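Local coordinates for putative extracellular solute-binding protein (Bordetella bronchiseptica, PDB 4P56), which binds mandelate and probably carries it through the periplasm to a TRAP-type membrane transporter, at residues E28-S33 and R64-A69; F99-F104 and Q312-A317; L129-E134 and K321-P326. All blocks are in the same frame, centred on the assembly; numbering follows the deposited sequence.

Contact 1 (E28-S33 and R64-A69); sequences ELTLSS and RLLPKA
Glu-28 and Arg-64 meet in a salt bridge at one end of the parallel strand pair 28-31 and 62-65, the two strands of a beta-alpha-beta unit whose crossover is helix 40-56. The bridge is far from coplanar: carboxylate and guanidinium planes stand 74° apart, with Arg-64 NE donating to Glu-28 OE1 at 3.0 Å from above the carboxylate plane, while that oxygen stays close to the guanidinium plane. A second, weak bond runs from NH2 to the same OE1. The bend of Arg-64 at chi3 (52°) swings the guanidinium over Thr-30, whose CG2 sits over one face, 3.6 Å from Arg-64 NH2. Leu-66 follows along this side of the sheet, its CD1 near Thr-30 CB.

Leu-31 and Leu-65 occupy the other face and meet obliquely, CD2 of Leu-31 being 3.9 Å from CD1 of Leu-65; Met-47 of helix 40-56 packs against both. Backbone bonds join Arg-64 N to Leu-29 O, Leu-31 N to Arg-64 O, and Leu-66 N to Leu-31 O.

Beyond the strands, the chains part and water enters. Ser-32 OG passes Ala-69 CA at 3.5 Å but is hydrogen-bonded to His-76 and to Val-70 N. One water accepts from Ser-33 N at 2.9 Å and donates to Leu-66 O at 2.8 Å, with a weaker bond to Lys-68 O.

Contact 2 (F99-F104 and Q312-A317); sequences FQLTKF and QAWLDA
A buried indole docked onto a short 3-10 turn joins helix 310-320 to the loop between strand 87-91 and helix 114-129. Trp-314 reaches across from the helix with CG anti to its own backbone N (chi1 -179°), which carries the ring's NE1 edge up to the turn. There NE1 donates to Leu-101 O at 2.9 Å, with an N-H...O angle of 155°. The carbonyl oxygen lies close to the indole plane, yet the donor stands above the carbonyl plane, so the bond is bent at the acceptor. Gln-100 O meets the same ring edge, 3.3 Å from Trp-314 CD1.

Residues 100-104 are in a 3-10 segment that runs on beyond Phe-104 and brings the backbone N and CB of Phe-104 over one face of the indole. Phe-104 CB makes a CH-pi contact there, 3.8 Å from the centroid of the six-membered ring. The two aromatic rings are inclined at 55°, and Phe-332 of the C-terminal helix 325-340 meets the Phe-104 ring edge-to-face. Lys-103 touches Trp-314 CD1 through CB, and its chain leads away to a salt bridge between NZ and Asp-178. Ala-317 CB rests 3.5 Å from Gln-100 OE1, while Gln-100 NE2 is hydrogen-bonded to Gly-97 O.

Contact 3 (L129-E134 and K321-P326); sequences LLKADE and KGIDGP
The methyl-to-methyl approach of Leu-129 CD2 and Ile-323 CD1, at 3.3 Å, is tighter than usual van der Waals contact. It comes with a strained isoleucine: chi1 of 71° tucks CG1 in between the two backbone branches, and chi2, at 103°, is displaced from a staggered value. The two side chains cross at an angle, Leu-129 CD2 also lying 3.7 Å from Ile-323 CG1. Both residues are buried, and Ala-318 of helix 310-320 touches the isoleucine as well.

Ile-323 belongs to the short link between helix 310-320 and helix 325-340. Gly-322 ends the first helix in a Schellman motif with positive phi, and Asp-324 takes the N-cap position of the second, its OD1 accepting from Ala-327 N. The opposing segment, 129-134, leaves the end of helix 114-129 through a 3-10 turn.

No direct hydrogen bond spans the two segments. Lys-131, its chain extended beyond CG, runs across Ile-323 and puts CE 3.4 Å from Gly-322 O, while CE is 4.2 Å from Ile-323 CG2. Ala-132 CB packs on Lys-321 CB at 4.0 Å. The amine of Lys-321 is joined to the opposing backbone by a water, which donates to Ala-132 O at 2.6 Å and accepts from Lys-321 NZ at 2.8 Å.

From the N terminus, contact 1 closes a short loop first, pairing strands 28-31 and 62-65, with helix 40-56 in the connection between them, before either of the other contacts opens. Contacts 2 and 3 span most of the remaining chain and cross: 99-104 and 129-134 come in order, followed by their partners 312-317 and 321-326. Together they fasten the C-terminal helices 310-320 and 325-340 to the regions flanking helix 114-129. These two contacts have centres about 10 Å apart and touch each other, Glu-134 OE2 probably accepting from Leu-101 N. The centre of contact 1 lies about 32 Å from that of contact 2, on the opposite side of the chain's centre.

Contact 1 (E28-S33 and R64-A69)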
ATOM      1  N   GLU A  28      26.089  -5.182   6.998  1.00 22.32           N
ATOM      2  CA  GLU A  28      24.913  -6.012   6.892  1.00 15.66           C
ATOM      3  C   GLU A  28      23.756  -5.238   7.519  1.00 14.95           C
ATOM      4  O   GLU A  28      23.794  -4.889   8.687  1.00 15.94           O
ATOM      5  CB  GLU A  28      25.163  -7.323   7.636  1.00 23.27           C
ATOM      6  CG  GLU A  28      24.163  -8.387   7.333  1.00 29.14           C
ATOM      7  CD  GLU A  28      24.604  -9.745   7.840  1.00 34.15           C
ATOM      8  OE1 GLU A  28      25.128  -9.822   8.966  1.00 31.51           O
ATOM      9  OE2 GLU A  28      24.408 -10.741   7.118  1.00 41.56           O
ATOM     10  N   LEU A  29      22.747  -4.941   6.725  1.00 13.75           N
ATOM     11  CA  LEU A  29      21.611  -4.210   7.206  1.00 13.08           C
ATOM     12  C   LEU A  29      20.534  -5.185   7.650  1.00 13.22           C
ATOM     13  O   LEU A  29      20.087  -6.034   6.861  1.00 15.34           O
ATOM     14  CB  LEU A  29      21.099  -3.313   6.094  1.00 12.09           C
ATOM     15  CG  LEU A  29      22.079  -2.218   5.646  1.00 11.98           C
ATOM     16  CD1 LEU A  29      21.604  -1.594   4.318  1.00 11.17           C
ATOM     17  CD2 LEU A  29      22.221  -1.144   6.714  1.00 12.09           C
ATOM     18  N   THR A  30      20.074  -5.076   8.878  1.00 13.46           N
ATOM     19  CA  THR A  30      19.007  -5.964   9.283  1.00 13.63           C
ATOM     20  C   THR A  30      17.673  -5.414   8.758  1.00 12.62           C
ATOM     21  O   THR A  30      17.464  -4.192   8.700  1.00 11.93           O
ATOM     22  CB  THR A  30      18.947  -6.145  10.807  1.00 14.36           C
ATOM     23  OG1 THR A  30      18.863  -4.866  11.462  1.00 13.97           O
ATOM     24  CG2 THR A  30      20.200  -6.881  11.297  1.00 15.56           C
ATOM     25  N   LEU A  31      16.788  -6.338   8.395  1.00 12.66           N
ATOM     26  CA  LEU A  31      15.482  -6.061   7.837  1.00 11.91           C
ATOM     27  C   LEU A  31      14.422  -6.808   8.649  1.00 12.28           C
ATOM     28  O   LEU A  31      14.525  -8.009   8.823  1.00 13.11           O
ATOM     29  CB  LEU A  31      15.456  -6.539   6.383  1.00 11.74           C
ATOM     30  CG  LEU A  31      14.087  -6.641   5.737  1.00 11.28           C
ATOM     31  CD1 LEU A  31      13.429  -5.267   5.578  1.00 10.35           C
ATOM     32  CD2 LEU A  31      14.249  -7.344   4.375  1.00 11.45           C
ATOM     33  N   SER A  32      13.413  -6.110   9.167  1.00 11.77           N
ATOM     34  CA  SER A  32      12.284  -6.789   9.791  1.00 12.08           C
ATOM     35  C   SER A  32      11.063  -6.697   8.889  1.00 11.47           C
ATOM     36  O   SER A  32      10.785  -5.643   8.333  1.00 10.66           O
ATOM     37  CB  SER A  32      11.925  -6.188  11.158  1.00 12.11           C
ATOM     38  OG  SER A  32      10.902  -6.940  11.805  1.00 12.54           O
ATOM     39  N   SER A  33      10.339  -7.803   8.770  1.00 12.38           N
ATOM     40  CA  SER A  33       9.085  -7.831   8.021  1.00 14.51           C
ATOM     41  C   SER A  33       7.897  -8.275   8.877  1.00 11.96           C
ATOM     42  O   SER A  33       8.005  -9.231   9.664  1.00 12.85           O
ATOM     43  CB  SER A  33       9.221  -8.805   6.866  1.00 14.64           C
ATOM     44  OG  SER A  33       7.950  -9.051   6.316  1.00 11.97           O
ATOM     45  N   ARG A  64      19.855  -8.453   5.606  1.00 12.67           N
ATOM     46  CA  ARG A  64      19.601  -9.734   6.274  1.00 11.48           C
ATOM     47  C   ARG A  64      18.188  -9.699   6.809  1.00 12.32           C
ATOM     48  O   ARG A  64      17.872  -8.863   7.657  1.00 10.89           O
ATOM     49  CB  ARG A  64      20.619  -9.971   7.395  1.00 14.64           C
ATOM     50  CG  ARG A  64      20.292 -11.138   8.360  1.00 16.73           C
ATOM     51  CD  ARG A  64      21.538 -11.696   9.059  1.00 17.50           C
ATOM     52  NE  ARG A  64      22.350 -10.676   9.721  1.00 21.57           N
ATOM     53  CZ  ARG A  64      22.132 -10.195  10.946  1.00 22.69           C
ATOM     54  NH1 ARG A  64      21.124 -10.652  11.685  1.00 16.86           N
ATOM     55  NH2 ARG A  64      22.946  -9.267  11.453  1.00 24.28           N
ATOM     56  N   LEU A  65      17.336 -10.575   6.289  1.00 11.01           N
ATOM     57  CA  LEU A  65      15.964 -10.710   6.790  1.00 11.72           C
ATOM     58  C   LEU A  65      15.913 -11.437   8.125  1.00 12.18           C
ATOM     59  O   LEU A  65      16.321 -12.592   8.241  1.00 11.78           O
ATOM     60  CB  LEU A  65      15.090 -11.455   5.792  1.00 10.92           C
ATOM     61  CG  LEU A  65      13.619 -11.664   6.185  1.00 12.64           C
ATOM     62  CD1 LEU A  65      12.843 -10.363   6.438  1.00 14.72           C
ATOM     63  CD2 LEU A  65      12.896 -12.479   5.116  1.00 13.34           C
ATOM     64  N   LEU A  66      15.434 -10.741   9.143  1.00 12.37           N
ATOM     65  CA  LEU A  66      15.349 -11.325  10.477  1.00 11.35           C
ATOM     66  C   LEU A  66      14.257 -12.394  10.441  1.00 12.19           C
ATOM     67  O   LEU A  66      13.260 -12.242   9.738  1.00 12.10           O
ATOM     68  CB  LEU A  66      15.015 -10.205  11.506  1.00 12.55           C
ATOM     69  CG  LEU A  66      16.118  -9.156  11.679  1.00 10.83           C
ATOM     70  CD1 LEU A  66      15.648  -7.937  12.502  1.00 10.80           C
ATOM     71  CD2 LEU A  66      17.353  -9.780  12.353  1.00 11.61           C
ATOM     72  N   PRO A  67      14.435 -13.476  11.198  1.00 12.69           N
ATOM     73  CA  PRO A  67      13.506 -14.616  11.149  1.00 13.34           C
ATOM     74  C   PRO A  67      12.117 -14.330  11.762  1.00 15.45           C
ATOM     75  O   PRO A  67      11.187 -15.082  11.490  1.00 17.73           O
ATOM     76  CB  PRO A  67      14.243 -15.686  11.935  1.00 15.46           C
ATOM     77  CG  PRO A  67      15.065 -14.861  12.964  1.00 14.39           C
ATOM     78  CD  PRO A  67      15.490 -13.646  12.220  1.00 13.32           C
ATOM     79  N   LYS A  68      11.992 -13.293  12.581  1.00 15.77           N
ATOM     80  CA  LYS A  68      10.703 -12.913  13.177  1.00 19.61           C
ATOM     81  C   LYS A  68      10.511 -11.421  13.052  1.00 16.18           C
ATOM     82  O   LYS A  68      11.484 -10.650  12.993  1.00 15.01           O
ATOM     83  CB  LYS A  68      10.629 -13.263  14.672  1.00 21.01           C
ATOM     84  CG  LYS A  68      10.545 -14.726  14.987  1.00 32.06           C
ATOM     85  CD  LYS A  68      10.655 -14.966  16.498  1.00 36.16           C
ATOM     86  CE  LYS A  68      11.255 -16.339  16.790  1.00 40.15           C
ATOM     87  NZ  LYS A  68      11.238 -16.698  18.243  1.00 36.20           N
ATOM     88  N   ALA A  69       9.257 -10.976  13.055  1.00 13.66           N
ATOM     89  CA  ALA A  69       9.005  -9.533  13.162  1.00 12.21           C
ATOM     90  C   ALA A  69       9.527  -9.064  14.524  1.00 11.75           C
ATOM     91  O   ALA A  69       9.330  -9.757  15.511  1.00 15.75           O
ATOM     92  CB  ALA A  69       7.485  -9.235  13.015  1.00 20.69           C
TER
HETATM   93  O   HOH W   1      11.501 -10.112  10.161  1.00 11.20           O

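Contact 2 (F99-F104 and Q312-A317)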
ATOM      1  N   PHE A  99       0.478  10.734   7.614  1.00 11.53           N
ATOM      2  CA  PHE A  99       0.843  10.590   6.211  1.00 10.92           C
ATOM      3  C   PHE A  99      -0.325  11.056   5.350  1.00 10.86           C
ATOM      4  O   PHE A  99      -0.650  10.460   4.314  1.00 10.40           O
ATOM      5  CB  PHE A  99       1.241   9.154   5.891  1.00 10.38           C
ATOM      6  CG  PHE A  99       2.488   8.731   6.593  1.00 10.49           C
ATOM      7  CD1 PHE A  99       3.733   9.258   6.220  1.00 10.47           C
ATOM      8  CD2 PHE A  99       2.434   7.844   7.658  1.00 10.73           C
ATOM      9  CE1 PHE A  99       4.906   8.895   6.904  1.00 10.68           C
ATOM     10  CE2 PHE A  99       3.608   7.501   8.368  1.00 11.63           C
ATOM     11  CZ  PHE A  99       4.843   8.023   7.980  1.00 10.95           C
ATOM     12  N   GLN A 100      -0.927  12.161   5.761  1.00 12.91           N
ATOM     13  CA  GLN A 100      -2.054  12.715   5.027  1.00 12.27           C
ATOM     14  C   GLN A 100      -1.688  13.061   3.599  1.00 11.98           C
ATOM     15  O   GLN A 100      -2.543  12.976   2.702  1.00 13.15           O
ATOM     16  CB  GLN A 100      -2.587  13.991   5.691  1.00 15.47           C
ATOM     17  CG  GLN A 100      -2.915  13.860   7.149  1.00 32.12           C
ATOM     18  CD  GLN A 100      -3.281  15.213   7.781  1.00 44.02           C
ATOM     19  OE1 GLN A 100      -3.998  16.030   7.174  1.00 37.44           O
ATOM     20  NE2 GLN A 100      -2.778  15.456   8.995  1.00 45.09           N
ATOM     21  N   LEU A 101      -0.434  13.450   3.365  1.00 11.21           N
ATOM     22  CA  LEU A 101      -0.031  13.847   2.026  1.00 12.29           C
ATOM     23  C   LEU A 101       0.025  12.670   1.031  1.00 12.28           C
ATOM     24  O   LEU A 101       0.068  12.901  -0.156  1.00 10.51           O
ATOM     25  CB  LEU A 101       1.334  14.580   2.012  1.00 11.22           C
ATOM     26  CG  LEU A 101       1.362  15.910   2.781  1.00 11.98           C
ATOM     27  CD1 LEU A 101       2.729  16.597   2.712  1.00 12.19           C
ATOM     28  CD2 LEU A 101       0.293  16.820   2.219  1.00 18.54           C
ATOM     29  N   THR A 102       0.063  11.432   1.499  1.00 10.82           N
ATOM     30  CA  THR A 102       0.110  10.300   0.562  1.00  9.56           C
ATOM     31  C   THR A 102      -1.235   9.996  -0.103  1.00  9.57           C
ATOM     32  O   THR A 102      -1.291   9.220  -1.047  1.00  9.31           O
ATOM     33  CB  THR A 102       0.611   9.008   1.240  1.00  9.24           C
ATOM     34  OG1 THR A 102      -0.345   8.582   2.219  1.00  9.38           O
ATOM     35  CG2 THR A 102       1.976   9.241   1.876  1.00  9.31           C
ATOM     36  N   LYS A 103      -2.304  10.594   0.393  1.00  9.94           N
ATOM     37  CA  LYS A 103      -3.640  10.204  -0.017  1.00 10.01           C
ATOM     38  C   LYS A 103      -3.992  10.555  -1.483  1.00 12.27           C
ATOM     39  O   LYS A 103      -4.918   9.987  -2.030  1.00 10.16           O
ATOM     40  CB  LYS A 103      -4.671  10.759   0.957  1.00 10.47           C
ATOM     41  CG  LYS A 103      -4.703   9.971   2.291  1.00 16.16           C
ATOM     42  CD  LYS A 103      -5.808  10.449   3.236  1.00 13.21           C
ATOM     43  CE  LYS A 103      -5.830   9.594   4.519  1.00 17.73           C
ATOM     44  NZ  LYS A 103      -7.001   9.925   5.405  1.00 12.25           N
ATOM     45  N   PHE A 104      -3.259  11.475  -2.110  1.00 10.31           N
ATOM     46  CA  PHE A 104      -3.494  11.798  -3.532  1.00 10.68           C
ATOM     47  C   PHE A 104      -3.343  10.552  -4.398  1.00 10.19           C
ATOM     48  O   PHE A 104      -3.958  10.454  -5.463  1.00 11.36           O
ATOM     49  CB  PHE A 104      -2.500  12.854  -4.020  1.00 14.66           C
ATOM     50  CG  PHE A 104      -1.106  12.332  -4.169  1.00 12.23           C
ATOM     51  CD1 PHE A 104      -0.240  12.324  -3.090  1.00 10.14           C
ATOM     52  CD2 PHE A 104      -0.665  11.814  -5.370  1.00 17.03           C
ATOM     53  CE1 PHE A 104       1.025  11.838  -3.192  1.00 10.45           C
ATOM     54  CE2 PHE A 104       0.644  11.309  -5.494  1.00 13.90           C
ATOM     55  CZ  PHE A 104       1.485  11.299  -4.399  1.00  9.96           C
ATOM     56  N   GLN A 312     -10.497  17.577  -2.018  1.00 14.24           N
ATOM     57  CA  GLN A 312     -10.365  18.878  -1.356  1.00 14.33           C
ATOM     58  C   GLN A 312      -9.752  18.730   0.044  1.00 27.56           C
ATOM     59  O   GLN A 312      -8.928  19.552   0.444  1.00 12.97           O
ATOM     60  CB  GLN A 312     -11.711  19.644  -1.319  1.00 15.85           C
ATOM     61  CG  GLN A 312     -11.622  21.065  -0.738  1.00 16.31           C
ATOM     62  CD  GLN A 312     -10.726  21.948  -1.575  1.00 23.47           C
ATOM     63  OE1 GLN A 312     -10.882  22.017  -2.789  1.00 22.52           O
ATOM     64  NE2 GLN A 312      -9.759  22.593  -0.944  1.00 18.43           N
ATOM     65  N   ALA A 313     -10.125  17.680   0.775  1.00 13.49           N
ATOM     66  CA  ALA A 313      -9.469  17.381   2.032  1.00 15.44           C
ATOM     67  C   ALA A 313      -7.960  17.288   1.829  1.00 12.72           C
ATOM     68  O   ALA A 313      -7.189  17.826   2.616  1.00 12.10           O
ATOM     69  CB  ALA A 313      -9.998  16.066   2.635  1.00 20.63           C
ATOM     70  N   TRP A 314      -7.526  16.579   0.790  1.00 11.20           N
ATOM     71  CA  TRP A 314      -6.108  16.449   0.541  1.00 10.51           C
ATOM     72  C   TRP A 314      -5.490  17.798   0.132  1.00 10.51           C
ATOM     73  O   TRP A 314      -4.429  18.171   0.623  1.00 10.04           O
ATOM     74  CB  TRP A 314      -5.828  15.378  -0.530  1.00 10.57           C
ATOM     75  CG  TRP A 314      -4.417  15.237  -0.758  1.00 10.59           C
ATOM     76  CD1 TRP A 314      -3.537  14.438  -0.048  1.00 12.88           C
ATOM     77  CD2 TRP A 314      -3.632  15.915  -1.745  1.00 10.36           C
ATOM     78  NE1 TRP A 314      -2.277  14.633  -0.520  1.00 10.34           N
ATOM     79  CE2 TRP A 314      -2.306  15.516  -1.567  1.00 10.07           C
ATOM     80  CE3 TRP A 314      -3.927  16.818  -2.767  1.00 10.97           C
ATOM     81  CZ2 TRP A 314      -1.270  15.986  -2.370  1.00 17.64           C
ATOM     82  CZ3 TRP A 314      -2.907  17.284  -3.556  1.00 15.82           C
ATOM     83  CH2 TRP A 314      -1.590  16.868  -3.354  1.00 13.77           C
ATOM     84  N   LEU A 315      -6.142  18.523  -0.771  1.00 11.22           N
ATOM     85  CA  LEU A 315      -5.662  19.863  -1.109  1.00 11.57           C
ATOM     86  C   LEU A 315      -5.474  20.722   0.145  1.00 14.35           C
ATOM     87  O   LEU A 315      -4.460  21.428   0.292  1.00 11.00           O
ATOM     88  CB  LEU A 315      -6.625  20.530  -2.096  1.00 12.63           C
ATOM     89  CG  LEU A 315      -6.547  19.921  -3.501  1.00 13.10           C
ATOM     90  CD1 LEU A 315      -7.717  20.438  -4.350  1.00 14.53           C
ATOM     91  CD2 LEU A 315      -5.225  20.239  -4.212  1.00 14.04           C
ATOM     92  N   ASP A 316      -6.433  20.661   1.065  1.00 11.59           N
ATOM     93  CA  ASP A 316      -6.344  21.509   2.267  1.00 11.76           C
ATOM     94  C   ASP A 316      -5.123  21.125   3.109  1.00 10.90           C
ATOM     95  O   ASP A 316      -4.461  21.996   3.683  1.00 11.80           O
ATOM     96  CB  ASP A 316      -7.596  21.384   3.137  1.00 13.47           C
ATOM     97  CG  ASP A 316      -8.833  22.034   2.514  1.00 15.58           C
ATOM     98  OD1 ASP A 316      -8.720  22.867   1.578  1.00 18.12           O
ATOM     99  OD2 ASP A 316      -9.944  21.689   2.985  1.00 19.21           O
ATOM    100  N   ALA A 317      -4.834  19.826   3.177  1.00 10.50           N
ATOM    101  CA  ALA A 317      -3.679  19.301   3.939  1.00  9.80           C
ATOM    102  C   ALA A 317      -2.383  19.690   3.244  1.00  9.41           C
ATOM    103  O   ALA A 317      -1.382  20.037   3.897  1.00 11.26           O
ATOM    104  CB  ALA A 317      -3.782  17.762   4.097  1.00 15.36           C
TER

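Contact 3 (L129-E134 and K321-P326)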
ATOM      1  N   LEU A 129       6.699  16.647  -2.372  1.00 10.76           N
ATOM      2  CA  LEU A 129       6.185  16.449  -1.021  1.00 10.29           C
ATOM      3  C   LEU A 129       7.249  16.151   0.041  1.00 15.43           C
ATOM      4  O   LEU A 129       6.956  16.186   1.237  1.00  9.76           O
ATOM      5  CB  LEU A 129       5.160  15.295  -1.020  1.00  9.48           C
ATOM      6  CG  LEU A 129       3.998  15.482  -2.007  1.00 18.59           C
ATOM      7  CD1 LEU A 129       3.043  14.298  -2.005  1.00 17.86           C
ATOM      8  CD2 LEU A 129       3.250  16.723  -1.646  1.00 21.49           C
ATOM      9  N   LEU A 130       8.474  15.886  -0.382  1.00 10.63           N
ATOM     10  CA  LEU A 130       9.523  15.495   0.555  1.00 12.19           C
ATOM     11  C   LEU A 130       9.774  16.564   1.618  1.00 12.49           C
ATOM     12  O   LEU A 130      10.081  16.231   2.768  1.00 12.69           O
ATOM     13  CB  LEU A 130      10.840  15.218  -0.173  1.00 15.63           C
ATOM     14  CG  LEU A 130      10.931  13.963  -1.053  1.00 14.49           C
ATOM     15  CD1 LEU A 130      12.308  13.882  -1.604  1.00 10.97           C
ATOM     16  CD2 LEU A 130      10.612  12.686  -0.295  1.00 18.69           C
ATOM     17  N   LYS A 131       9.694  17.844   1.230  1.00 11.20           N
ATOM     18  CA  LYS A 131       9.986  18.945   2.142  1.00 11.87           C
ATOM     19  C   LYS A 131       9.065  19.062   3.356  1.00 11.69           C
ATOM     20  O   LYS A 131       9.438  19.680   4.350  1.00 12.18           O
ATOM     21  CB  LYS A 131      10.043  20.292   1.391  1.00 16.44           C
ATOM     22  CG  LYS A 131       8.755  20.686   0.681  1.00 25.77           C
ATOM     23  CD  LYS A 131       8.954  21.992  -0.083  1.00 32.51           C
ATOM     24  CE  LYS A 131       7.644  22.673  -0.403  1.00 35.19           C
ATOM     25  NZ  LYS A 131       7.884  23.967  -1.127  1.00 42.99           N
ATOM     26  N   ALA A 132       7.899  18.430   3.284  1.00 12.24           N
ATOM     27  CA  ALA A 132       6.935  18.434   4.386  1.00 13.59           C
ATOM     28  C   ALA A 132       7.344  17.548   5.594  1.00 15.84           C
ATOM     29  O   ALA A 132       6.734  17.636   6.677  1.00 14.47           O
ATOM     30  CB  ALA A 132       5.601  17.996   3.854  1.00 13.73           C
ATOM     31  N   ASP A 133       8.327  16.676   5.382  1.00 11.47           N
ATOM     32  CA  ASP A 133       8.985  15.901   6.451  1.00 15.00           C
ATOM     33  C   ASP A 133       8.035  14.914   7.142  1.00  9.92           C
ATOM     34  O   ASP A 133       8.168  14.660   8.340  1.00 12.96           O
ATOM     35  CB  ASP A 133       9.584  16.870   7.498  1.00 13.45           C
ATOM     36  CG  ASP A 133      10.693  16.260   8.325  1.00 21.93           C
ATOM     37  OD1 ASP A 133      11.324  15.274   7.856  1.00 16.14           O
ATOM     38  OD2 ASP A 133      10.948  16.816   9.439  1.00 17.67           O
ATOM     39  N   GLU A 134       7.109  14.315   6.400  1.00  8.88           N
ATOM     40  CA  GLU A 134       6.214  13.328   7.012  1.00  8.41           C
ATOM     41  C   GLU A 134       6.964  12.122   7.589  1.00  8.16           C
ATOM     42  O   GLU A 134       6.477  11.512   8.545  1.00  9.41           O
ATOM     43  CB  GLU A 134       5.190  12.831   6.010  1.00  7.94           C
ATOM     44  CG  GLU A 134       4.198  13.872   5.553  1.00  8.27           C
ATOM     45  CD  GLU A 134       3.075  13.278   4.768  1.00  7.89           C
ATOM     46  OE1 GLU A 134       3.327  12.389   3.885  1.00  7.47           O
ATOM     47  OE2 GLU A 134       1.910  13.680   5.063  1.00  9.28           O
ATOM     48  N   LYS A 321       0.670  21.969   4.691  1.00  9.41           N
ATOM     49  CA  LYS A 321       2.034  21.508   4.759  1.00  9.25           C
ATOM     50  C   LYS A 321       2.969  22.326   3.887  1.00 11.18           C
ATOM     51  O   LYS A 321       4.162  22.004   3.785  1.00  9.89           O
ATOM     52  CB  LYS A 321       2.147  20.034   4.345  1.00  9.03           C
ATOM     53  CG  LYS A 321       1.553  19.069   5.346  1.00  9.08           C
ATOM     54  CD  LYS A 321       2.348  19.035   6.652  1.00 10.64           C
ATOM     55  CE  LYS A 321       1.875  17.872   7.540  1.00 10.18           C
ATOM     56  NZ  LYS A 321       2.589  17.743   8.834  1.00 10.44           N
ATOM     57  N   GLY A 322       2.453  23.352   3.224  1.00  9.62           N
ATOM     58  CA  GLY A 322       3.325  24.239   2.484  1.00  9.97           C
ATOM     59  C   GLY A 322       3.742  23.704   1.124  1.00 10.51           C
ATOM     60  O   GLY A 322       4.710  24.166   0.542  1.00 10.57           O
ATOM     61  N   ILE A 323       3.008  22.746   0.593  1.00 10.03           N
ATOM     62  CA  ILE A 323       3.366  22.224  -0.734  1.00 13.58           C
ATOM     63  C   ILE A 323       2.391  22.688  -1.797  1.00 13.47           C
ATOM     64  O   ILE A 323       1.297  23.191  -1.475  1.00 15.24           O
ATOM     65  CB  ILE A 323       3.449  20.703  -0.740  1.00 23.66           C
ATOM     66  CG1 ILE A 323       2.068  20.106  -0.619  1.00 29.05           C
ATOM     67  CG2 ILE A 323       4.401  20.170   0.331  1.00 24.99           C
ATOM     68  CD1 ILE A 323       1.614  19.621  -1.934  1.00 33.69           C
ATOM     69  N   ASP A 324       2.796  22.534  -3.063  1.00 15.76           N
ATOM     70  CA  ASP A 324       1.944  22.856  -4.212  1.00 19.21           C
ATOM     71  C   ASP A 324       0.962  21.713  -4.549  1.00 15.46           C
ATOM     72  O   ASP A 324       1.243  20.829  -5.359  1.00 17.87           O
ATOM     73  CB  ASP A 324       2.785  23.190  -5.445  1.00 17.95           C
ATOM     74  CG  ASP A 324       1.952  23.837  -6.562  1.00 18.33           C
ATOM     75  OD1 ASP A 324       0.703  23.721  -6.550  1.00 19.46           O
ATOM     76  OD2 ASP A 324       2.559  24.436  -7.464  1.00 21.30           O
ATOM     77  N   GLY A 325      -0.186  21.769  -3.907  1.00 10.45           N
ATOM     78  CA  GLY A 325      -1.175  20.708  -3.970  1.00 10.66           C
ATOM     79  C   GLY A 325      -1.636  20.488  -5.397  1.00 10.81           C
ATOM     80  O   GLY A 325      -1.569  19.367  -5.883  1.00 10.85           O
ATOM     81  N   PRO A 326      -2.131  21.551  -6.056  1.00 11.18           N
ATOM     82  CA  PRO A 326      -2.653  21.409  -7.416  1.00 11.76           C
ATOM     83  C   PRO A 326      -1.605  20.898  -8.381  1.00 11.75           C
ATOM     84  O   PRO A 326      -1.963  20.092  -9.228  1.00 13.23           O
ATOM     85  CB  PRO A 326      -3.136  22.835  -7.759  1.00 12.45           C
ATOM     86  CG  PRO A 326      -3.626  23.340  -6.430  1.00 12.44           C
ATOM     87  CD  PRO A 326      -2.610  22.795  -5.420  1.00 11.53           C
TER
HETATM   88  O   HOH W   2       5.161  16.753   8.543  1.00 11.64           O